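Pyruvate kinase (Toxoplasma gondii, PDB 3GG8) catalyses the final step of glycolysis, transferring phosphate from phosphoenolpyruvate to ADP to give pyruvate and ATP. Local coordinates at residues N223-S228 against R248-I253; C65-S70 against L96-D101. One frame throughout, in Å; residues are numbered along the deposited sequence. Where two conformers were deposited one is given.

Contact 1 (N223-S228 against R248-I253); sequences NFIAAS and RHIRII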
ATOM      1  N   ASN C 223     -30.322 -20.275  23.544  1.00 34.14           N
ATOM      2  CA  ASN C 223     -30.127 -19.279  22.491  1.00 34.63           C
ATOM      3  C   ASN C 223     -29.374 -19.847  21.300  1.00 34.36           C
ATOM      4  O   ASN C 223     -29.485 -19.329  20.192  1.00 34.51           O
ATOM      5  CB  ASN C 223     -29.410 -18.028  23.023  1.00 34.23           C
ATOM      6  CG  ASN C 223     -29.960 -17.573  24.358  1.00 36.14           C
ATOM      7  OD1 ASN C 223     -29.338 -17.791  25.403  1.00 35.52           O
ATOM      8  ND2 ASN C 223     -31.144 -16.960  24.337  1.00 34.65           N
ATOM      9  N   PHE C 224     -28.601 -20.902  21.542  1.00 34.48           N
ATOM     10  CA  PHE C 224     -27.850 -21.565  20.499  1.00 33.95           C
ATOM     11  C   PHE C 224     -28.040 -23.071  20.573  1.00 33.69           C
ATOM     12  O   PHE C 224     -28.203 -23.633  21.661  1.00 34.44           O
ATOM     13  CB  PHE C 224     -26.344 -21.297  20.646  1.00 33.63           C
ATOM     14  CG  PHE C 224     -25.930 -19.861  20.467  1.00 33.89           C
ATOM     15  CD1 PHE C 224     -25.546 -19.381  19.202  1.00 33.83           C
ATOM     16  CD2 PHE C 224     -25.844 -19.001  21.565  1.00 34.74           C
ATOM     17  CE1 PHE C 224     -25.120 -18.055  19.021  1.00 32.22           C
ATOM     18  CE2 PHE C 224     -25.426 -17.668  21.398  1.00 34.15           C
ATOM     19  CZ  PHE C 224     -25.057 -17.200  20.119  1.00 33.07           C
ATOM     20  N   ILE C 225     -27.988 -23.719  19.409  1.00 33.07           N
ATOM     21  CA  ILE C 225     -27.753 -25.154  19.326  1.00 32.49           C
ATOM     22  C   ILE C 225     -26.355 -25.371  18.733  1.00 31.97           C
ATOM     23  O   ILE C 225     -26.034 -24.856  17.664  1.00 31.98           O
ATOM     24  CB  ILE C 225     -28.800 -25.891  18.447  1.00 32.12           C
ATOM     25  CG1 ILE C 225     -30.252 -25.522  18.817  1.00 32.51           C
ATOM     26  CG2 ILE C 225     -28.571 -27.406  18.466  1.00 32.09           C
ATOM     27  CD1 ILE C 225     -30.768 -26.004  20.180  1.00 32.27           C
ATOM     28  N   ALA C 226     -25.517 -26.103  19.449  1.00 31.67           N
ATOM     29  CA  ALA C 226     -24.267 -26.582  18.887  1.00 32.46           C
ATOM     30  C   ALA C 226     -24.529 -28.025  18.498  1.00 32.46           C
ATOM     31  O   ALA C 226     -24.913 -28.823  19.340  1.00 33.09           O
ATOM     32  CB  ALA C 226     -23.126 -26.485  19.899  1.00 32.40           C
ATOM     33  N   ALA C 227     -24.373 -28.347  17.214  1.00 32.27           N
ATOM     34  CA  ALA C 227     -24.762 -29.656  16.711  1.00 31.54           C
ATOM     35  C   ALA C 227     -23.496 -30.478  16.493  1.00 31.85           C
ATOM     36  O   ALA C 227     -22.669 -30.145  15.656  1.00 31.06           O
ATOM     37  CB  ALA C 227     -25.541 -29.509  15.422  1.00 30.98           C
ATOM     38  N   SER C 228     -23.344 -31.556  17.251  1.00 31.96           N
ATOM     39  CA  SER C 228     -22.132 -32.360  17.138  1.00 32.34           C
ATOM     40  C   SER C 228     -22.018 -33.036  15.775  1.00 32.61           C
ATOM     41  O   SER C 228     -23.032 -33.375  15.157  1.00 32.34           O
ATOM     42  CB  SER C 228     -22.068 -33.379  18.279  1.00 31.90           C
ATOM     43  OG  SER C 228     -21.910 -32.684  19.499  1.00 31.48           O
ATOM     44  N   ARG C 248     -37.364 -19.427  16.007  1.00 38.33           N
ATOM     45  CA  ARG C 248     -36.724 -18.433  15.119  1.00 39.13           C
ATOM     46  C   ARG C 248     -35.575 -17.662  15.776  1.00 37.95           C
ATOM     47  O   ARG C 248     -34.674 -17.170  15.085  1.00 38.50           O
ATOM     48  CB  ARG C 248     -37.763 -17.466  14.507  1.00 39.21           C
ATOM     49  CG  ARG C 248     -38.278 -16.366  15.455  1.00 40.86           C
ATOM     50  CD  ARG C 248     -39.423 -15.579  14.829  1.00 41.89           C
ATOM     51  NE  ARG C 248     -40.170 -14.804  15.823  1.00 48.79           N
ATOM     52  CZ  ARG C 248     -41.113 -15.307  16.626  1.00 51.64           C
ATOM     53  NH1 ARG C 248     -41.735 -14.516  17.496  1.00 52.32           N
ATOM     54  NH2 ARG C 248     -41.437 -16.600  16.569  1.00 53.12           N
ATOM     55  N   HIS C 249     -35.610 -17.595  17.105  1.00 36.88           N
ATOM     56  CA  HIS C 249     -34.624 -16.816  17.865  0.50 36.02           C
ATOM     57  C   HIS C 249     -33.423 -17.660  18.306  1.00 35.71           C
ATOM     58  O   HIS C 249     -32.638 -17.243  19.163  1.00 35.57           O
ATOM     59  CB  HIS C 249     -35.262 -16.151  19.090  0.50 35.95           C
ATOM     60  CG  HIS C 249     -36.423 -15.259  18.775  0.50 35.63           C
ATOM     61  ND1 HIS C 249     -36.274 -14.017  18.197  0.50 35.21           N
ATOM     62  CD2 HIS C 249     -37.751 -15.420  18.984  0.50 35.82           C
ATOM     63  CE1 HIS C 249     -37.462 -13.460  18.044  0.50 35.34           C
ATOM     64  NE2 HIS C 249     -38.376 -14.289  18.516  0.50 35.13           N
ATOM     65  N   ILE C 250     -33.263 -18.832  17.704  1.00 35.16           N
ATOM     66  CA  ILE C 250     -32.163 -19.728  18.049  1.00 34.36           C
ATOM     67  C   ILE C 250     -31.159 -19.810  16.901  1.00 34.64           C
ATOM     68  O   ILE C 250     -31.532 -19.925  15.724  1.00 34.77           O
ATOM     69  CB  ILE C 250     -32.669 -21.130  18.497  1.00 34.34           C
ATOM     70  CG1 ILE C 250     -33.572 -20.997  19.726  1.00 32.84           C
ATOM     71  CG2 ILE C 250     -31.509 -22.072  18.815  1.00 33.18           C
ATOM     72  CD1 ILE C 250     -34.230 -22.281  20.118  1.00 35.05           C
ATOM     73  N   ARG C 251     -29.885 -19.703  17.259  1.00 33.58           N
ATOM     74  CA  ARG C 251     -28.808 -19.700  16.287  1.00 33.42           C
ATOM     75  C   ARG C 251     -28.095 -21.065  16.261  1.00 33.06           C
ATOM     76  O   ARG C 251     -27.959 -21.719  17.296  1.00 32.37           O
ATOM     77  CB  ARG C 251     -27.837 -18.556  16.600  1.00 33.20           C
ATOM     78  CG  ARG C 251     -28.454 -17.142  16.441  1.00 34.18           C
ATOM     79  CD  ARG C 251     -29.046 -16.902  15.046  1.00 35.16           C
ATOM     80  NE  ARG C 251     -29.891 -15.700  14.973  1.00 36.98           N
ATOM     81  CZ  ARG C 251     -31.222 -15.717  15.060  1.00 38.77           C
ATOM     82  NH1 ARG C 251     -31.854 -16.872  15.212  1.00 38.87           N
ATOM     83  NH2 ARG C 251     -31.922 -14.588  14.995  1.00 39.21           N
ATOM     84  N   ILE C 252     -27.679 -21.487  15.065  1.00 32.38           N
ATOM     85  CA  ILE C 252     -27.109 -22.813  14.830  1.00 31.44           C
ATOM     86  C   ILE C 252     -25.589 -22.760  14.710  1.00 31.77           C
ATOM     87  O   ILE C 252     -25.056 -22.004  13.896  1.00 31.36           O
ATOM     88  CB  ILE C 252     -27.736 -23.473  13.563  1.00 31.29           C
ATOM     89  CG1 ILE C 252     -29.263 -23.513  13.690  1.00 29.79           C
ATOM     90  CG2 ILE C 252     -27.217 -24.919  13.353  1.00 29.77           C
ATOM     91  CD1 ILE C 252     -29.961 -23.945  12.421  1.00 26.81           C
ATOM     92  N   ILE C 253     -24.905 -23.566  15.525  1.00 32.08           N
ATOM     93  CA  ILE C 253     -23.431 -23.585  15.570  1.00 32.58           C
ATOM     94  C   ILE C 253     -22.911 -24.999  15.282  1.00 32.31           C
ATOM     95  O   ILE C 253     -22.691 -25.776  16.209  1.00 33.36           O
ATOM     96  CB  ILE C 253     -22.871 -23.110  16.946  1.00 32.31           C
ATOM     97  CG1 ILE C 253     -23.415 -21.730  17.349  1.00 33.16           C
ATOM     98  CG2 ILE C 253     -21.325 -23.166  16.960  1.00 32.88           C
ATOM     99  CD1 ILE C 253     -22.950 -20.553  16.445  1.00 35.15           C
TER
HETATM  100  O   HOH W   1     -32.497 -16.769  21.899  1.00 44.89           O
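Ile225 is bonded through both its N and its O to strand 251-253, which runs parallel to strand 224-227 at a closest axis distance of 4.7 Å. Its N donates to Arg251 O over 2.9 Å. Its O receives Ile253 N over 2.7 Å. Arg251 N to Asn223 O and Ala227 N to Ile253 O extend the ladder at its two ends. The last of these is the longest of the four, with Ala227 N 3.2 Å from Ile253 O.

Phe224, Ala226, Arg251 and Ile253 point to one face of the sheet. The CD1-CE1 side of the Phe224 ring does the touching there, at an oblique approach. Its CD1 lies 3.6 Å from Arg251 CB and 3.7 Å from Ile253 CG1. Ile253 CG1 is anti to its carbonyl carbon (chi1 -54°), which places this branch beside the ring. The Arg251 chain bends at chi2 and carries its guanidinium away from Phe224. Arg251 NH1 then donates to Arg248 O at 2.8 Å, close to the guanidinium plane. This ties the polar end back to the loop before the strand. On the opposite face, the one Ile225 shares with Ile252, Ile225 CG1 packs on Ile250 CG2 at 3.7 Å. A water accepts from Asn223 ND2 and donates to His249 O, while Asn223 OD1 takes the backbone N of Ile98.

The two strands and helix 233-243 form one beta-alpha-beta unit of the eight-stranded barrel. Ala227 and Ile252 touch Ile239 of that helix. On the face of Phe224 and Ala226, both side chains reach Leu99 of strand 97-101. His447 of helix 442-447 meets the Phe224 ring edge-to-face, so the start of the strand also packs against the alpha/beta domain.

Contact 2 (C65-S70 against L96-D101); sequences CRLNFS and LAILLD
Arg66 and Asp101 meet in the tightly packed part of this contact, on the sheet face they share with Leu99. Arg66 NE and NH2 both grip Asp101 OD2 in a side-on salt bridge, with NE at 2.8 Å and NH2 at 3.0 Å. OD2 lies in the guanidinium plane, but both nitrogens reach it from one face of the carboxylate, whose plane is turned 74° from the guanidinium. The extended Arg66 chain, with CG anti to the backbone N (chi1 170°), passes Leu99 CD2 on its way. Lys255 is a second salt-bridge partner of OD2.

Strands 62-68 and 97-101 run parallel, joined by helix 74-90, as in the beta-alpha-beta units of a TIM barrel. Leu67, on the opposite face, meets Ile98 CG2 through CD1 at 3.8 Å and also packs on helix 74-90. Phe69 N closes the ladder by donating to Asp101 O. Leu100 CG sits off-centre over the Phe69 ring, 4.2 Å from its centroid, in a CH-pi contact.

Beyond the strand end the contact loosens. Asn68 and Ser70 are partly exposed, and Asn68 OD1 accepts from Ser70 N in an Asx turn. A water lies 2.8 Å from Asn68 OD1 and 2.6 Å from Asp101 OD1, between the turn and the strand end.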
ATOM      1  N   CYS C  65     -23.068 -20.350  28.683  1.00 34.73           N
ATOM      2  CA  CYS C  65     -23.250 -21.632  29.362  1.00 35.55           C
ATOM      3  C   CYS C  65     -23.624 -22.756  28.391  1.00 35.58           C
ATOM      4  O   CYS C  65     -24.725 -22.765  27.829  1.00 35.46           O
ATOM      5  CB  CYS C  65     -24.342 -21.514  30.424  1.00 34.91           C
ATOM      6  SG  CYS C  65     -23.990 -20.231  31.635  1.00 37.49           S
ATOM      7  N   ARG C  66     -22.701 -23.704  28.247  1.00 35.72           N
ATOM      8  CA  ARG C  66     -22.870 -24.905  27.449  1.00 36.26           C
ATOM      9  C   ARG C  66     -23.488 -26.045  28.256  1.00 36.69           C
ATOM     10  O   ARG C  66     -22.945 -26.450  29.286  1.00 37.66           O
ATOM     11  CB  ARG C  66     -21.518 -25.364  26.907  1.00 35.95           C
ATOM     12  CG  ARG C  66     -21.545 -26.749  26.246  1.00 35.95           C
ATOM     13  CD  ARG C  66     -20.250 -26.967  25.485  1.00 38.95           C
ATOM     14  NE  ARG C  66     -20.156 -28.267  24.816  1.00 39.99           N
ATOM     15  CZ  ARG C  66     -19.553 -29.336  25.334  1.00 39.74           C
ATOM     16  NH1 ARG C  66     -18.994 -29.265  26.541  1.00 37.41           N
ATOM     17  NH2 ARG C  66     -19.507 -30.478  24.645  1.00 39.28           N
ATOM     18  N   LEU C  67     -24.629 -26.538  27.785  1.00 36.35           N
ATOM     19  CA  LEU C  67     -25.241 -27.746  28.296  1.00 35.36           C
ATOM     20  C   LEU C  67     -24.862 -28.895  27.359  1.00 35.88           C
ATOM     21  O   LEU C  67     -25.313 -28.950  26.214  1.00 36.12           O
ATOM     22  CB  LEU C  67     -26.751 -27.593  28.307  1.00 35.55           C
ATOM     23  CG  LEU C  67     -27.390 -26.347  28.928  1.00 33.84           C
ATOM     24  CD1 LEU C  67     -28.889 -26.350  28.646  1.00 33.56           C
ATOM     25  CD2 LEU C  67     -27.085 -26.269  30.430  1.00 34.93           C
ATOM     26  N   ASN C  68     -24.008 -29.793  27.838  1.00 35.56           N
ATOM     27  CA  ASN C  68     -23.618 -30.968  27.083  1.00 35.19           C
ATOM     28  C   ASN C  68     -24.646 -32.107  27.120  1.00 34.87           C
ATOM     29  O   ASN C  68     -24.651 -32.915  28.052  1.00 35.52           O
ATOM     30  CB  ASN C  68     -22.253 -31.474  27.550  1.00 34.64           C
ATOM     31  CG  ASN C  68     -21.746 -32.603  26.691  1.00 36.65           C
ATOM     32  OD1 ASN C  68     -22.427 -33.034  25.751  1.00 35.61           O
ATOM     33  ND2 ASN C  68     -20.563 -33.104  27.005  1.00 36.28           N
ATOM     34  N   PHE C  69     -25.487 -32.210  26.088  1.00 34.32           N
ATOM     35  CA  PHE C  69     -26.509 -33.265  26.047  1.00 33.66           C
ATOM     36  C   PHE C  69     -26.034 -34.669  25.667  1.00 34.07           C
ATOM     37  O   PHE C  69     -26.874 -35.555  25.426  1.00 33.82           O
ATOM     38  CB  PHE C  69     -27.716 -32.852  25.197  1.00 33.35           C
ATOM     39  CG  PHE C  69     -28.777 -32.097  25.956  1.00 32.02           C
ATOM     40  CD1 PHE C  69     -28.523 -30.837  26.474  1.00 32.79           C
ATOM     41  CD2 PHE C  69     -30.043 -32.657  26.155  1.00 34.69           C
ATOM     42  CE1 PHE C  69     -29.518 -30.134  27.178  1.00 32.83           C
ATOM     43  CE2 PHE C  69     -31.039 -31.963  26.854  1.00 34.19           C
ATOM     44  CZ  PHE C  69     -30.767 -30.687  27.354  1.00 32.74           C
ATOM     45  N   SER C  70     -24.717 -34.891  25.617  1.00 33.50           N
ATOM     46  CA  SER C  70     -24.179 -36.264  25.544  1.00 34.06           C
ATOM     47  C   SER C  70     -24.484 -37.065  26.832  1.00 34.45           C
ATOM     48  O   SER C  70     -24.451 -38.299  26.830  1.00 34.00           O
ATOM     49  CB  SER C  70     -22.667 -36.256  25.333  1.00 33.66           C
ATOM     50  OG  SER C  70     -22.333 -35.738  24.066  1.00 34.80           O
ATOM     51  N   LEU C  96     -25.983 -13.873  30.175  1.00 38.17           N
ATOM     52  CA  LEU C  96     -25.370 -15.119  29.761  1.00 37.43           C
ATOM     53  C   LEU C  96     -26.222 -15.810  28.708  1.00 37.09           C
ATOM     54  O   LEU C  96     -27.445 -15.895  28.846  1.00 36.72           O
ATOM     55  CB  LEU C  96     -25.251 -16.049  30.975  1.00 37.42           C
ATOM     56  CG  LEU C  96     -24.311 -15.672  32.111  1.00 36.31           C
ATOM     57  CD1 LEU C  96     -24.584 -16.562  33.317  1.00 35.30           C
ATOM     58  CD2 LEU C  96     -22.862 -15.815  31.657  1.00 35.85           C
ATOM     59  N   ALA C  97     -25.582 -16.301  27.652  1.00 35.92           N
ATOM     60  CA  ALA C  97     -26.311 -17.099  26.666  1.00 34.63           C
ATOM     61  C   ALA C  97     -26.235 -18.558  27.067  1.00 33.87           C
ATOM     62  O   ALA C  97     -25.298 -18.981  27.751  1.00 32.93           O
ATOM     63  CB  ALA C  97     -25.755 -16.890  25.270  1.00 34.47           C
ATOM     64  N   ILE C  98     -27.241 -19.313  26.644  1.00 33.66           N
ATOM     65  CA  ILE C  98     -27.322 -20.748  26.896  1.00 33.63           C
ATOM     66  C   ILE C  98     -27.227 -21.499  25.562  1.00 33.54           C
ATOM     67  O   ILE C  98     -27.962 -21.211  24.620  1.00 32.51           O
ATOM     68  CB  ILE C  98     -28.599 -21.095  27.693  1.00 33.81           C
ATOM     69  CG1 ILE C  98     -28.581 -20.353  29.044  1.00 34.54           C
ATOM     70  CG2 ILE C  98     -28.719 -22.600  27.911  1.00 34.05           C
ATOM     71  CD1 ILE C  98     -29.878 -20.472  29.836  1.00 33.15           C
ATOM     72  N   LEU C  99     -26.248 -22.404  25.489  1.00 34.27           N
ATOM     73  CA  LEU C  99     -25.966 -23.211  24.311  1.00 34.59           C
ATOM     74  C   LEU C  99     -26.284 -24.690  24.608  1.00 34.83           C
ATOM     75  O   LEU C  99     -25.711 -25.258  25.541  1.00 35.43           O
ATOM     76  CB  LEU C  99     -24.478 -23.010  23.924  1.00 34.90           C
ATOM     77  CG  LEU C  99     -23.819 -23.720  22.722  1.00 34.65           C
ATOM     78  CD1 LEU C  99     -22.981 -22.757  21.874  1.00 33.32           C
ATOM     79  CD2 LEU C  99     -22.943 -24.898  23.145  1.00 38.04           C
ATOM     80  N   LEU C 100     -27.215 -25.295  23.852  1.00 34.58           N
ATOM     81  CA  LEU C 100     -27.441 -26.749  23.893  1.00 34.27           C
ATOM     82  C   LEU C 100     -26.469 -27.449  22.927  1.00 34.75           C
ATOM     83  O   LEU C 100     -26.452 -27.145  21.736  1.00 34.84           O
ATOM     84  CB  LEU C 100     -28.886 -27.072  23.508  1.00 34.33           C
ATOM     85  CG  LEU C 100     -29.486 -28.473  23.680  1.00 34.36           C
ATOM     86  CD1 LEU C 100     -30.985 -28.398  23.498  1.00 32.70           C
ATOM     87  CD2 LEU C 100     -28.913 -29.502  22.708  1.00 32.16           C
ATOM     88  N   ASP C 101     -25.649 -28.359  23.441  1.00 35.01           N
ATOM     89  CA  ASP C 101     -24.691 -29.109  22.612  1.00 35.05           C
ATOM     90  C   ASP C 101     -25.193 -30.548  22.461  1.00 34.82           C
ATOM     91  O   ASP C 101     -25.197 -31.315  23.421  1.00 34.54           O
ATOM     92  CB  ASP C 101     -23.284 -29.065  23.233  1.00 34.72           C
ATOM     93  CG  ASP C 101     -22.211 -29.716  22.345  1.00 36.98           C
ATOM     94  OD1 ASP C 101     -22.517 -30.716  21.642  1.00 38.96           O
ATOM     95  OD2 ASP C 101     -21.043 -29.244  22.360  1.00 35.47           O
TER
HETATM   96  O   HOH W   2     -22.191 -32.842  23.015  1.00 35.51           O

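Contact 2 comes first along the chain, and contact 1 follows. Their centres are about 10 Å apart. Strands 97-101 and 224-227 are neighbours in the barrel, so the two contacts make a run of four adjacent parallel strands. Ala226 N probably bonds to Leu100 O, and Asn223 N to Ile98 O. The mixed sheet that runs from strand 125-129 to strand 193-194 lies between the contacts in sequence, consistent with the small domain that pyruvate kinases insert after the third barrel strand. Lys255 of strand 251-256 also hydrogen-bonds to Ser228 OG, and through it the contacts are joined near the C-terminal strand ends, where active sites of such barrels lie.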